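Local atomic coordinates of ceramide very long chain fatty acid hydroxylase SCS7 (PDB entry 4ZR1), a protein that hydroxylates the very long chain fatty acid of ceramides in the membrane, probably at C-2, using two zinc ions that likely form a catalytic dimetal centre. Residues 69-72 with 73-77; 133-136 with 137-141; 161-164 with 165-168; 209-212 with 213-217. All coordinates share one frame; numbering follows the deposited sequence.

Contact 1 of 4, residues 69-72 with 73-77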
loop_
_atom_site.group_PDB
_atom_site.type_symbol
_atom_site.label_atom_id
_atom_site.label_comp_id
_atom_site.label_asym_id
_atom_site.label_seq_id
_atom_site.Cartn_x
_atom_site.Cartn_y
_atom_site.Cartn_z
ATOM N N PHE A 69 -15.269 15.171 9.340
ATOM C CA PHE A 69 -15.431 14.509 8.054
ATOM C C PHE A 69 -16.543 13.475 8.117
ATOM O O PHE A 69 -16.689 12.759 9.110
ATOM C CB PHE A 69 -14.137 13.800 7.621
ATOM C CG PHE A 69 -12.951 14.707 7.452
ATOM C CD1 PHE A 69 -13.108 16.023 7.054
ATOM C CD2 PHE A 69 -11.667 14.231 7.690
ATOM C CE1 PHE A 69 -12.011 16.849 6.894
ATOM C CE2 PHE A 69 -10.565 15.055 7.535
ATOM C CZ PHE A 69 -10.740 16.366 7.136
ATOM N N LYS A 70 -17.315 13.373 7.050
ATOM C CA LYS A 70 -18.083 12.160 6.856
ATOM C C LYS A 70 -17.362 11.283 5.844
ATOM O O LYS A 70 -16.564 11.765 5.033
ATOM C CB LYS A 70 -19.531 12.450 6.434
ATOM C CG LYS A 70 -19.859 13.879 6.043
ATOM C CD LYS A 70 -21.349 14.085 6.264
ATOM C CE LYS A 70 -21.850 15.483 5.904
ATOM N NZ LYS A 70 -23.335 15.475 5.685
ATOM N N LYS A 71 -17.635 9.985 5.934
ATOM C CA LYS A 71 -16.881 8.950 5.235
ATOM C C LYS A 71 -16.642 9.230 3.754
ATOM O O LYS A 71 -15.521 9.098 3.272
ATOM C CB LYS A 71 -17.600 7.612 5.392
ATOM C CG LYS A 71 -17.003 6.472 4.592
ATOM C CD LYS A 71 -18.091 5.703 3.858
ATOM C CE LYS A 71 -18.622 6.495 2.687
ATOM N NZ LYS A 71 -19.724 5.799 1.965
ATOM N N ASP A 72 -17.687 9.615 3.033
ATOM C CA ASP A 72 -17.567 9.809 1.592
ATOM C C ASP A 72 -16.559 10.898 1.244
ATOM O O ASP A 72 -15.909 10.841 0.201
ATOM C CB ASP A 72 -18.928 10.140 0.980
ATOM C CG ASP A 72 -19.760 8.905 0.715
ATOM O OD1 ASP A 72 -19.536 8.261 -0.328
ATOM O OD2 ASP A 72 -20.632 8.573 1.543
ATOM N N PHE A 73 -16.427 11.881 2.124
ATOM C CA PHE A 73 -15.504 12.985 1.898
ATOM C C PHE A 73 -14.070 12.561 2.184
ATOM O O PHE A 73 -13.148 12.876 1.423
ATOM C CB PHE A 73 -15.885 14.174 2.763
ATOM C CG PHE A 73 -14.951 15.339 2.635
ATOM C CD1 PHE A 73 -14.826 16.009 1.427
ATOM C CD2 PHE A 73 -14.203 15.775 3.729
ATOM C CE1 PHE A 73 -13.973 17.091 1.302
ATOM C CE2 PHE A 73 -13.345 16.856 3.614
ATOM C CZ PHE A 73 -13.229 17.518 2.396
ATOM N N TYR A 74 -13.887 11.840 3.283
ATOM C CA TYR A 74 -12.578 11.301 3.616
ATOM C C TYR A 74 -12.022 10.402 2.500
ATOM O O TYR A 74 -10.856 10.545 2.114
ATOM C CB TYR A 74 -12.636 10.516 4.926
ATOM C CG TYR A 74 -11.408 9.679 5.125
ATOM C CD1 TYR A 74 -10.217 10.251 5.575
ATOM C CD2 TYR A 74 -11.415 8.324 4.823
ATOM C CE1 TYR A 74 -9.073 9.484 5.739
ATOM C CE2 TYR A 74 -10.278 7.550 4.981
ATOM C CZ TYR A 74 -9.112 8.131 5.438
ATOM O OH TYR A 74 -7.990 7.350 5.589
ATOM N N VAL A 75 -12.845 9.479 1.987
ATOM C CA VAL A 75 -12.374 8.533 0.970
ATOM C C VAL A 75 -12.124 9.246 -0.351
ATOM O O VAL A 75 -11.209 8.897 -1.081
ATOM C CB VAL A 75 -13.363 7.345 0.729
ATOM C CG1 VAL A 75 -13.623 6.591 2.014
ATOM C CG2 VAL A 75 -14.670 7.817 0.133
ATOM N N ASP A 76 -12.922 10.262 -0.647
ATOM C CA ASP A 76 -12.752 10.987 -1.892
ATOM C C ASP A 76 -11.469 11.798 -1.858
ATOM O O ASP A 76 -10.812 11.995 -2.874
ATOM C CB ASP A 76 -13.943 11.906 -2.150
ATOM C CG ASP A 76 -13.885 12.554 -3.517
ATOM O OD1 ASP A 76 -13.379 13.693 -3.617
ATOM O OD2 ASP A 76 -14.325 11.910 -4.497
ATOM N N GLN A 77 -11.108 12.261 -0.672
ATOM C CA GLN A 77 -10.041 13.236 -0.554
ATOM C C GLN A 77 -8.676 12.597 -0.311
ATOM O O GLN A 77 -7.664 13.082 -0.817
ATOM C CB GLN A 77 -10.381 14.220 0.561
ATOM C CG GLN A 77 -10.003 15.644 0.248
ATOM C CD GLN A 77 -10.738 16.207 -0.926
ATOM O OE1 GLN A 77 -11.887 15.849 -1.192
ATOM N NE2 GLN A 77 -10.072 17.086 -1.658
#

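Contact 2 of 4, residues 133-136 with 137-141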
loop_
_atom_site.group_PDB
_atom_site.type_symbol
_atom_site.label_atom_id
_atom_site.label_comp_id
_atom_site.label_asym_id
_atom_site.label_seq_id
_atom_site.Cartn_x
_atom_site.Cartn_y
_atom_site.Cartn_z
ATOM N N PHE A 133 8.952 -27.133 -2.912
ATOM C CA PHE A 133 7.640 -26.997 -3.531
ATOM C C PHE A 133 6.686 -26.238 -2.617
ATOM O O PHE A 133 5.946 -25.374 -3.068
ATOM C CB PHE A 133 7.014 -28.343 -3.895
ATOM C CG PHE A 133 5.572 -28.210 -4.307
ATOM C CD1 PHE A 133 5.235 -27.540 -5.484
ATOM C CD2 PHE A 133 4.552 -28.691 -3.504
ATOM C CE1 PHE A 133 3.906 -27.367 -5.863
ATOM C CE2 PHE A 133 3.213 -28.527 -3.879
ATOM C CZ PHE A 133 2.892 -27.864 -5.066
ATOM N N LEU A 134 6.708 -26.556 -1.331
ATOM C CA LEU A 134 5.814 -25.897 -0.388
ATOM C C LEU A 134 6.206 -24.431 -0.173
ATOM O O LEU A 134 5.357 -23.582 0.109
ATOM C CB LEU A 134 5.801 -26.659 0.936
ATOM C CG LEU A 134 5.065 -28.003 0.885
ATOM C CD1 LEU A 134 5.087 -28.677 2.231
ATOM C CD2 LEU A 134 3.628 -27.803 0.429
ATOM N N PHE A 135 7.495 -24.140 -0.305
ATOM C CA PHE A 135 7.969 -22.763 -0.309
ATOM C C PHE A 135 7.291 -21.975 -1.427
ATOM O O PHE A 135 6.764 -20.883 -1.199
ATOM C CB PHE A 135 9.484 -22.721 -0.486
ATOM C CG PHE A 135 10.061 -21.338 -0.483
ATOM C CD1 PHE A 135 10.050 -20.560 -1.631
ATOM C CD2 PHE A 135 10.639 -20.823 0.663
ATOM C CE1 PHE A 135 10.596 -19.287 -1.625
ATOM C CE2 PHE A 135 11.181 -19.557 0.673
ATOM C CZ PHE A 135 11.165 -18.789 -0.472
ATOM N N CYS A 136 7.311 -22.545 -2.633
ATOM C CA CYS A 136 6.772 -21.883 -3.819
ATOM C C CYS A 136 5.270 -21.649 -3.716
ATOM O O CYS A 136 4.786 -20.608 -4.155
ATOM C CB CYS A 136 7.099 -22.691 -5.082
ATOM S SG CYS A 136 8.883 -22.727 -5.467
ATOM N N VAL A 137 4.528 -22.589 -3.129
ATOM C CA VAL A 137 3.087 -22.378 -2.982
ATOM C C VAL A 137 2.851 -21.268 -1.962
ATOM O O VAL A 137 1.853 -20.553 -2.041
ATOM C CB VAL A 137 2.309 -23.670 -2.565
ATOM C CG1 VAL A 137 2.819 -24.857 -3.324
ATOM C CG2 VAL A 137 2.416 -23.938 -1.092
ATOM N N GLY A 138 3.784 -21.112 -1.021
ATOM C CA GLY A 138 3.760 -19.987 -0.104
ATOM C C GLY A 138 3.804 -18.677 -0.876
ATOM O O GLY A 138 3.015 -17.760 -0.611
ATOM N N VAL A 139 4.721 -18.596 -1.844
ATOM C CA VAL A 139 4.813 -17.434 -2.727
ATOM C C VAL A 139 3.535 -17.232 -3.556
ATOM O O VAL A 139 3.125 -16.109 -3.824
ATOM C CB VAL A 139 6.015 -17.558 -3.663
ATOM C CG1 VAL A 139 6.076 -16.372 -4.624
ATOM C CG2 VAL A 139 7.316 -17.682 -2.847
ATOM N N PHE A 140 2.898 -18.325 -3.951
ATOM C CA PHE A 140 1.693 -18.249 -4.763
ATOM C C PHE A 140 0.513 -17.742 -3.932
ATOM O O PHE A 140 -0.276 -16.902 -4.380
ATOM C CB PHE A 140 1.380 -19.622 -5.375
ATOM C CG PHE A 140 0.072 -19.673 -6.128
ATOM C CD1 PHE A 140 -0.030 -19.144 -7.407
ATOM C CD2 PHE A 140 -1.049 -20.254 -5.559
ATOM C CE1 PHE A 140 -1.224 -19.193 -8.102
ATOM C CE2 PHE A 140 -2.253 -20.307 -6.249
ATOM C CZ PHE A 140 -2.338 -19.783 -7.527
ATOM N N VAL A 141 0.403 -18.264 -2.717
ATOM C CA VAL A 141 -0.618 -17.814 -1.789
ATOM C C VAL A 141 -0.375 -16.350 -1.411
ATOM O O VAL A 141 -1.334 -15.593 -1.248
ATOM C CB VAL A 141 -0.657 -18.705 -0.519
ATOM C CG1 VAL A 141 -1.571 -18.112 0.557
ATOM C CG2 VAL A 141 -1.099 -20.119 -0.877
#

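Contact 3 of 4, residues 161-164 with 165-168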
loop_
_atom_site.group_PDB
_atom_site.type_symbol
_atom_site.label_atom_id
_atom_site.label_comp_id
_atom_site.label_asym_id
_atom_site.label_seq_id
_atom_site.Cartn_x
_atom_site.Cartn_y
_atom_site.Cartn_z
ATOM N N PRO A 161 -17.228 2.878 8.131
ATOM C CA PRO A 161 -18.151 3.522 9.069
ATOM C C PRO A 161 -18.044 5.036 9.044
ATOM O O PRO A 161 -17.160 5.586 8.393
ATOM C CB PRO A 161 -17.700 2.995 10.436
ATOM C CG PRO A 161 -16.862 1.796 10.149
ATOM C CD PRO A 161 -16.228 2.049 8.825
ATOM N N GLU A 162 -18.947 5.701 9.759
ATOM C CA GLU A 162 -18.818 7.131 9.998
ATOM C C GLU A 162 -18.070 7.337 11.304
ATOM O O GLU A 162 -18.631 7.799 12.294
ATOM C CB GLU A 162 -20.185 7.808 10.028
ATOM C CG GLU A 162 -20.888 7.817 8.671
ATOM C CD GLU A 162 -20.232 8.771 7.681
ATOM O OE1 GLU A 162 -19.350 9.549 8.107
ATOM O OE2 GLU A 162 -20.594 8.746 6.480
ATOM N N SER A 163 -16.793 6.964 11.286
ATOM C CA SER A 163 -15.939 7.002 12.463
ATOM C C SER A 163 -14.565 7.567 12.149
ATOM O O SER A 163 -13.964 7.238 11.126
ATOM C CB SER A 163 -15.785 5.602 13.056
ATOM O OG SER A 163 -14.806 5.600 14.079
ATOM N N ASN A 164 -14.062 8.414 13.040
ATOM C CA ASN A 164 -12.719 8.938 12.886
ATOM C C ASN A 164 -11.664 7.868 13.166
ATOM O O ASN A 164 -10.613 7.848 12.529
ATOM C CB ASN A 164 -12.505 10.153 13.790
ATOM C CG ASN A 164 -13.223 11.387 13.283
ATOM O OD1 ASN A 164 -13.587 11.469 12.112
ATOM N ND2 ASN A 164 -13.401 12.365 14.154
ATOM N N ILE A 165 -11.945 6.971 14.109
ATOM C CA ILE A 165 -11.002 5.901 14.426
ATOM C C ILE A 165 -10.859 4.952 13.234
ATOM O O ILE A 165 -9.810 4.330 13.051
ATOM C CB ILE A 165 -11.431 5.099 15.681
ATOM C CG1 ILE A 165 -11.588 6.025 16.880
ATOM C CG2 ILE A 165 -10.410 4.013 16.016
ATOM C CD1 ILE A 165 -11.926 5.289 18.156
ATOM N N ALA A 166 -11.907 4.857 12.419
ATOM C CA ALA A 166 -11.858 4.024 11.218
ATOM C C ALA A 166 -11.022 4.693 10.131
ATOM O O ALA A 166 -10.201 4.046 9.481
ATOM C CB ALA A 166 -13.268 3.731 10.703
ATOM N N PHE A 167 -11.228 5.993 9.943
ATOM C CA PHE A 167 -10.473 6.758 8.951
ATOM C C PHE A 167 -8.974 6.760 9.291
ATOM O O PHE A 167 -8.128 6.765 8.403
ATOM C CB PHE A 167 -10.978 8.206 8.861
ATOM C CG PHE A 167 -12.465 8.341 8.636
ATOM C CD1 PHE A 167 -13.192 7.339 8.019
ATOM C CD2 PHE A 167 -13.130 9.489 9.042
ATOM C CE1 PHE A 167 -14.556 7.475 7.818
ATOM C CE2 PHE A 167 -14.491 9.633 8.841
ATOM C CZ PHE A 167 -15.204 8.625 8.228
ATOM N N ALA A 168 -8.648 6.774 10.579
ATOM C CA ALA A 168 -7.249 6.826 10.991
ATOM C C ALA A 168 -6.582 5.470 10.760
ATOM O O ALA A 168 -5.403 5.395 10.389
ATOM C CB ALA A 168 -7.136 7.259 12.464
#

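Contact 4 of 4, residues 209-212 with 213-217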
loop_
_atom_site.group_PDB
_atom_site.type_symbol
_atom_site.label_atom_id
_atom_site.label_comp_id
_atom_site.label_asym_id
_atom_site.label_seq_id
_atom_site.Cartn_x
_atom_site.Cartn_y
_atom_site.Cartn_z
ATOM N N LEU A 209 -1.273 -26.882 8.771
ATOM C CA LEU A 209 -0.263 -27.725 8.141
ATOM C C LEU A 209 0.564 -28.500 9.150
ATOM O O LEU A 209 0.725 -28.073 10.292
ATOM C CB LEU A 209 0.667 -26.881 7.261
ATOM C CG LEU A 209 0.244 -26.634 5.813
ATOM C CD1 LEU A 209 -1.122 -25.989 5.717
ATOM C CD2 LEU A 209 1.281 -25.765 5.130
ATOM N N PRO A 210 1.079 -29.661 8.726
ATOM C CA PRO A 210 2.102 -30.366 9.496
ATOM C C PRO A 210 3.290 -29.453 9.753
ATOM O O PRO A 210 3.686 -28.690 8.874
ATOM C CB PRO A 210 2.490 -31.536 8.586
ATOM C CG PRO A 210 1.304 -31.759 7.725
ATOM C CD PRO A 210 0.663 -30.418 7.529
ATOM N N LEU A 211 3.859 -29.564 10.943
ATOM C CA LEU A 211 4.872 -28.645 11.433
ATOM C C LEU A 211 5.875 -28.153 10.379
ATOM O O LEU A 211 5.926 -26.956 10.089
ATOM C CB LEU A 211 5.606 -29.305 12.597
ATOM C CG LEU A 211 6.453 -28.417 13.496
ATOM C CD1 LEU A 211 6.007 -28.613 14.914
ATOM C CD2 LEU A 211 7.882 -28.842 13.368
ATOM N N TYR A 212 6.652 -29.056 9.787
ATOM C CA TYR A 212 7.741 -28.620 8.904
ATOM C C TYR A 212 7.234 -28.196 7.539
ATOM O O TYR A 212 7.957 -27.547 6.780
ATOM C CB TYR A 212 8.793 -29.714 8.759
ATOM C CG TYR A 212 9.474 -30.022 10.064
ATOM C CD1 TYR A 212 10.303 -29.085 10.664
ATOM C CD2 TYR A 212 9.277 -31.234 10.709
ATOM C CE1 TYR A 212 10.930 -29.350 11.863
ATOM C CE2 TYR A 212 9.903 -31.506 11.914
ATOM C CZ TYR A 212 10.729 -30.560 12.480
ATOM O OH TYR A 212 11.353 -30.813 13.673
ATOM N N TRP A 213 5.991 -28.552 7.233
ATOM C CA TRP A 213 5.324 -28.024 6.049
ATOM C C TRP A 213 5.025 -26.545 6.262
ATOM O O TRP A 213 5.014 -25.751 5.318
ATOM C CB TRP A 213 4.014 -28.762 5.760
ATOM C CG TRP A 213 4.112 -30.204 5.320
ATOM C CD1 TRP A 213 5.119 -31.093 5.581
ATOM C CD2 TRP A 213 3.139 -30.920 4.546
ATOM N NE1 TRP A 213 4.835 -32.314 5.007
ATOM C CE2 TRP A 213 3.622 -32.234 4.370
ATOM C CE3 TRP A 213 1.907 -30.573 3.978
ATOM C CZ2 TRP A 213 2.916 -33.201 3.651
ATOM C CZ3 TRP A 213 1.204 -31.535 3.262
ATOM C CH2 TRP A 213 1.714 -32.832 3.103
ATOM N N ALA A 214 4.746 -26.187 7.515
ATOM C CA ALA A 214 4.422 -24.814 7.864
ATOM C C ALA A 214 5.674 -23.961 7.787
ATOM O O ALA A 214 5.623 -22.836 7.311
ATOM C CB ALA A 214 3.806 -24.739 9.241
ATOM N N TYR A 215 6.800 -24.507 8.242
ATOM C CA TYR A 215 8.073 -23.812 8.132
ATOM C C TYR A 215 8.362 -23.422 6.695
ATOM O O TYR A 215 8.654 -22.258 6.411
ATOM C CB TYR A 215 9.208 -24.670 8.684
ATOM C CG TYR A 215 9.305 -24.602 10.185
ATOM C CD1 TYR A 215 9.998 -23.572 10.809
ATOM C CD2 TYR A 215 8.685 -25.555 10.980
ATOM C CE1 TYR A 215 10.074 -23.496 12.175
ATOM C CE2 TYR A 215 8.760 -25.488 12.353
ATOM C CZ TYR A 215 9.455 -24.457 12.941
ATOM O OH TYR A 215 9.528 -24.397 14.309
ATOM N N ALA A 216 8.260 -24.392 5.792
ATOM C CA ALA A 216 8.536 -24.161 4.374
ATOM C C ALA A 216 7.479 -23.265 3.739
ATOM O O ALA A 216 7.801 -22.372 2.956
ATOM C CB ALA A 216 8.616 -25.484 3.631
ATOM N N GLY A 217 6.216 -23.514 4.075
ATOM C CA GLY A 217 5.112 -22.738 3.535
ATOM C C GLY A 217 5.131 -21.293 4.006
ATOM O O GLY A 217 4.975 -20.371 3.205
#

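Contact 1 of 4, residues 69-72 with 73-77
Lys70 O opens the first turn of helix 71-78 by accepting two backbone N-H groups, from Phe73 N at 2.9 Å and from Tyr74 N at 3.2 Å, after which Val75 N bonds to Lys71 O and Asp76 N to Asp72 O in regular i+4 steps. The side-chain contact across this start is aromatic. Phe73 turns the edge bearing CD2 and CE2 toward the face of Phe69 in an offset edge-to-face pair, with centroids 5.3 Å apart and planes at 61°; Phe69 CD1 and Phe73 CD2 are 3.5 Å apart, and CE1 of Phe69 comes as near to CE2 of Phe73. Phe73 has CG anti to its backbone N (chi1 178°), which carries the ring out on the flank where Phe69 lies. Tyr289 meets Phe73 edge to face as well, so a bulky flat residue suits this place. With an alanine instead of Phe69, the edge of Phe73 would probably lose the face it leans toward, opening a gap beside the helix start. The beta-branch of Val75 lays both methyls along the turn, CG1 near Lys71 O and CG2 near both Lys71 O and Asp72 O. On another flank Lys71 NZ makes a salt bridge with Asp72 OD2 at 2.9 Å, a weak hydrogen bond, while Asp158 is its stronger partner. Tyr74 points elsewhere, stacking on Phe167 and bonding through OH to His170 ND1. The arrangement is that of a helix N-terminus, with Lys70 at the N-cap, in a part inferred to be cytoplasmic; the Tyr74 side chain is about 8 Å from that of the zinc ligand His174.

Contact 2 of 4, residues 133-136 with 137-141
Val137 CG1 sits over one face of the Phe133 ring, the closest side-chain pair between these two turns of one transmembrane helix. It lies 3.7 Å from the ring centroid and 21° off the normal, a CH-pi contact displaced toward the rim, nearest to CZ. With its CG anti to the backbone N (chi1 170°), Phe133 swings its ring along the helix so that the face meets the valine a turn later. The second branch, Val137 CG2, rests beside the backbone oxygen of Leu134 and stands 4.3 Å from Leu134 CD2, a looser side-chain contact. A beta-branched residue thus serves two partners at once. A serine in place of Val137 would probably leave the Phe133 face without its methyl and the ring freer to turn. Farther round, Phe135 CE1 meets Val139 CG2 at 3.9 Å, less closely than Val137 meets Phe133, the two side chains crossing at a slant. The loose side is the surface, where Phe133, Cys136 and Phe140 lie and apolar groups may face lipid. Beneath all this run i+4 bonds such as Val137 N to Phe133 O at 3.1 Å. Tridecane touches Val137 and Gly138, so this turn also lines the pocket of a bound alkyl chain. Within helix 128-154, Leu134 packs against Trp213 and Ala216 of helix 211-236, and Phe135 touches Ala219 of that helix and Val115 and Met119 of helix 106-125.

Contact 3 of 4, residues 161-164 with 165-168
Ser163 is the N-cap of helix 164-179, and Ile165 N reaches its OG at 3.2 Å in a weak capping bond. The serine hydroxyl stands anti to its own backbone N (chi1 172°), a setting that carries OG forward to the first turn. Ala166 comes next: its N-H has two weak acceptors in the same residue, Ser163 OG and Ser163 O, while its methyl packs on the Pro161 ring, CB lying 3.9 Å from Pro161 CD. A small alanine suits a place where the incoming loop passes close. Phe167 carries most of the rest. Its N donates to Ser163 O at 3.2 Å, and the ring folds back so that this same carbonyl oxygen stands over the centre of one face. CG is anti to the carbonyl carbon of Phe167 (chi1 -53°), which turns the ring back toward the N-terminal loop. Glu162 OE1 lies at the ring edge, near its plane, 4.2 Å from CZ; Asn164 OD1 approaches CD2 at 3.7 Å, its amide plane turned 57° from the ring. Ala168 closes the turn with N bonded to Asn164 O at 3.0 Å. Outside the segments Glu162 OE1 accepts from Lys71 N, and Asn164 ND2 donates to Ser67 O. The serine hydroxyl thus offers a weak acceptor to the N-H groups of Ile165 and Ala166 at the head of the helix, the second of which also has the weak bond to Ser163 O; backbone bonds from Phe167 N onward take over in a helix that later supplies the zinc ligands His174, His177 and His178.

Contact 4 of 4, residues 209-212 with 213-217
Trp213 has its CG anti to the carbonyl carbon (chi1 -68°), which turns the indole back over Pro210, while Leu211, with CG anti to the backbone N (chi1 -165°), extends toward Tyr215. The proline ring lies over one face of the indole: Pro210 CB is 4.0 Å from the centroid of the five-membered ring, a CH-pi contact, and Pro210 CG is 3.8 Å from Trp213 CD2. Compact, apolar and rigid, the proline is well suited to such a face. Leu209 flanks the same tryptophan more loosely, its CD2 standing 4.1 Å from Trp213 CB. Leu211 serves two tyrosines: CD2 sits over the centre of the Tyr212 ring and is 3.6 Å from Tyr215 CE2, with CG near the plane of the Tyr215 ring at its edge. The two tyrosine rings run alongside each other with planes at 29° and centroids 5.8 Å apart, offset so that little of one lies over the other. Pro210 is the N-cap; its O receives Ala214 N at 3.0 Å and, weakly, Trp213 N; a proline suits a helix start because the N-H it lacks is not needed for a bond within the helix there. Tyr215 also meets Phe206 edge to face and the ring of His118, and Gly217 touches tridecane. Together these features mark the tight turn of a transmembrane helical hairpin, where helix 191-208 ends and helix 211-236 begins.

Along the chain the contacts follow in the order 1, 2, 3, 4, but in space they form two groups. Contacts 1 and 3 lie about 10 Å apart between centres and touch, joining the start of helix 71-78 to that of helix 164-179 on the side inferred to be cytoplasmic. Contacts 2 and 4 are about 11 Å apart and touch, through helices 128-154 and 211-236 in the membrane. Between the groups, centres are about 36 to 43 Å apart, and contacts 1 and 2 fall on opposite sides of the chain's centre. The protein thus spans a transmembrane end, where tridecane binds, and a part close to the zinc-binding histidines, some of which come from ends of transmembrane helices.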